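Local structure of phosphotransferase system, mannose/fructose/N-acetylgalactosamine-specific component IIB (Thermoanaerobacter tengcongensis, 3LFJ) at residues Ala86-Trp90 with Gly116-Ile120. The protein probably transfers a phosphoryl group to an incoming sugar as the IIB component of a mannose-family (sorbose-type) phosphotransferase system. Sequence-based numbering, arbitrary orientation.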
ATOM      1  N   ALA A  86      12.998   4.763  -3.505  1.00 16.05           N
ATOM      2  CA  ALA A  86      11.889   4.371  -4.376  1.00 14.91           C
ATOM      3  C   ALA A  86      11.623   5.455  -5.407  1.00 20.18           C
ATOM      4  O   ALA A  86      11.451   5.160  -6.587  1.00 21.41           O
ATOM      5  CB  ALA A  86      10.646   4.110  -3.561  1.00 14.79           C
ATOM      6  N   LEU A  87      11.583   6.708  -4.967  1.00 17.00           N
ATOM      7  CA  LEU A  87      11.342   7.797  -5.906  1.00 18.14           C
ATOM      8  C   LEU A  87      12.462   7.870  -6.945  1.00 18.75           C
ATOM      9  O   LEU A  87      12.203   8.106  -8.132  1.00 21.64           O
ATOM     10  CB  LEU A  87      11.196   9.125  -5.163  1.00 17.84           C
ATOM     11  CG  LEU A  87       9.939   9.204  -4.294  1.00 19.86           C
ATOM     12  CD1 LEU A  87      10.014  10.384  -3.349  1.00 19.83           C
ATOM     13  CD2 LEU A  87       8.703   9.295  -5.180  1.00 23.11           C
ATOM     14  N   LYS A  88      13.699   7.654  -6.513  1.00 18.84           N
ATOM     15  CA  LYS A  88      14.830   7.698  -7.438  1.00 18.62           C
ATOM     16  C   LYS A  88      14.739   6.575  -8.475  1.00 25.26           C
ATOM     17  O   LYS A  88      14.968   6.804  -9.667  1.00 26.43           O
ATOM     18  CB  LYS A  88      16.154   7.635  -6.685  1.00 22.80           C
ATOM     19  CG  LYS A  88      17.381   7.607  -7.596  1.00 27.15           C
ATOM     20  CD  LYS A  88      18.655   7.405  -6.782  1.00 37.66           C
ATOM     21  N   GLU A  89      14.377   5.375  -8.027  1.00 22.34           N
ATOM     22  CA  GLU A  89      14.304   4.218  -8.917  1.00 23.71           C
ATOM     23  C   GLU A  89      13.185   4.392  -9.936  1.00 24.92           C
ATOM     24  O   GLU A  89      13.367   4.155 -11.144  1.00 24.57           O
ATOM     25  CB  GLU A  89      14.096   2.941  -8.095  1.00 26.38           C
ATOM     26  CG  GLU A  89      14.095   1.646  -8.901  1.00 26.22           C
ATOM     27  CD  GLU A  89      15.478   1.225  -9.349  1.00 40.99           C
ATOM     28  OE1 GLU A  89      16.465   1.867  -8.940  1.00 44.24           O
ATOM     29  OE2 GLU A  89      15.583   0.245 -10.120  1.00 47.43           O
ATOM     30  N   TRP A  90      12.025   4.821  -9.460  1.00 23.71           N
ATOM     31  CA  TRP A  90      10.881   4.974 -10.336  1.00 22.16           C
ATOM     32  C   TRP A  90      11.181   6.048 -11.384  1.00 23.51           C
ATOM     33  O   TRP A  90      10.720   5.960 -12.519  1.00 24.94           O
ATOM     34  CB  TRP A  90       9.604   5.302  -9.543  1.00 24.46           C
ATOM     35  CG  TRP A  90       8.517   5.793 -10.425  1.00 24.58           C
ATOM     36  CD1 TRP A  90       7.651   5.036 -11.162  1.00 23.02           C
ATOM     37  CD2 TRP A  90       8.193   7.160 -10.702  1.00 24.39           C
ATOM     38  NE1 TRP A  90       6.807   5.853 -11.876  1.00 25.05           N
ATOM     39  CE2 TRP A  90       7.120   7.159 -11.609  1.00 25.24           C
ATOM     40  CE3 TRP A  90       8.707   8.383 -10.266  1.00 29.33           C
ATOM     41  CZ2 TRP A  90       6.551   8.331 -12.094  1.00 29.14           C
ATOM     42  CZ3 TRP A  90       8.139   9.550 -10.747  1.00 31.06           C
ATOM     43  CH2 TRP A  90       7.071   9.515 -11.649  1.00 28.90           C
ATOM     44  N   GLY A 116       5.911  13.052  -3.596  1.00 20.24           N
ATOM     45  CA  GLY A 116       7.143  13.055  -4.358  1.00 21.25           C
ATOM     46  C   GLY A 116       6.967  12.767  -5.839  1.00 21.21           C
ATOM     47  O   GLY A 116       7.946  12.706  -6.576  1.00 25.11           O
ATOM     48  N   GLY A 117       5.723  12.552  -6.267  1.00 20.37           N
ATOM     49  CA  GLY A 117       5.411  12.426  -7.681  1.00 22.49           C
ATOM     50  C   GLY A 117       5.147  11.023  -8.199  1.00 28.74           C
ATOM     51  O   GLY A 117       4.917  10.818  -9.391  1.00 26.06           O
ATOM     52  N   LEU A 118       5.185  10.041  -7.310  1.00 21.94           N
ATOM     53  CA  LEU A 118       4.930   8.679  -7.733  0.51 22.82           C
ATOM     54  C   LEU A 118       3.424   8.492  -7.948  1.00 17.99           C
ATOM     55  O   LEU A 118       2.618   8.731  -7.054  1.00 23.69           O
ATOM     56  CB  LEU A 118       5.529   7.676  -6.736  0.51 22.18           C
ATOM     57  CG  LEU A 118       5.826   6.310  -7.354  0.51 20.01           C
ATOM     58  CD1 LEU A 118       7.001   5.605  -6.692  0.51 19.34           C
ATOM     59  CD2 LEU A 118       4.575   5.467  -7.268  0.51 16.54           C
ATOM     60  N   PRO A 119       3.047   8.090  -9.171  1.00 20.26           N
ATOM     61  CA  PRO A 119       1.626   8.050  -9.515  1.00 20.89           C
ATOM     62  C   PRO A 119       1.001   6.768  -9.034  1.00 22.18           C
ATOM     63  O   PRO A 119       1.359   5.678  -9.467  1.00 32.99           O
ATOM     64  CB  PRO A 119       1.632   8.110 -11.040  1.00 21.28           C
ATOM     65  CG  PRO A 119       2.901   7.465 -11.438  1.00 22.84           C
ATOM     66  CD  PRO A 119       3.898   7.691 -10.307  1.00 22.08           C
ATOM     67  N   ILE A 120       0.096   6.917  -8.087  1.00 20.02           N
ATOM     68  CA  ILE A 120      -0.706   5.806  -7.623  1.00 18.34           C
ATOM     69  C   ILE A 120      -2.157   6.084  -7.992  1.00 19.42           C
ATOM     70  O   ILE A 120      -2.684   7.152  -7.680  1.00 25.86           O
ATOM     71  CB  ILE A 120      -0.554   5.636  -6.116  1.00 19.94           C
ATOM     72  CG1 ILE A 120       0.891   5.250  -5.794  1.00 19.66           C
ATOM     73  CG2 ILE A 120      -1.524   4.577  -5.602  1.00 22.69           C
ATOM     74  CD1 ILE A 120       1.148   5.054  -4.308  1.00 18.93           C
TER
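The CA atoms of Leu87 and Leu118 come nearest each other, at 6.7 Å, where a turn of helix 83-91 faces the loop between helix 107-115 and strand 122-127. Gly117 ends helix 107-115 in a Schellman motif, with a positive phi of 104°. Its neighbour Gly116 has no side chain, so Leu87 CD1 can come to 4.0 Å from Gly116 CA. The other methyl, Leu87 CD2, lies 3.9 Å from Leu118 CB and also borders the carbonyl O of Gly116.

Trp90 gives the broadest surface. Its CG is anti to the backbone N (chi1 166°), and the indole reaches across to the loop. In the conformer of Leu118 described here, one of two, CG lies over one face, 4.2 Å from the five-membered ring centroid and 15° off the ring normal, a CH-pi contact. In that conformer CD1 continues to Trp90 CB. Pro119 CD approaches obliquely, on the same side of the ring plane and near the rim, 3.3 Å from Trp90 CZ2. At the far end of the benzo ring, the O of Gly117 comes obliquely to 3.4 Å from Trp90 CH2. Outside the pair, His20 stacks on the Trp90 ring, and Leu118 packs inward on Ile24 and Leu102 of the central sheet.

The contact joins helix 83-91 to this loop on one side of the mainly parallel sheet. It is mainly apolar, with two carbonyl oxygens at its margin and no hydrogen bonds or salt bridges between the segments. Fit therefore depends on shape: Gly116 makes room for Leu87, Gly117 lets the chain turn, leucine lies over the indole and proline packs obliquely against its rim.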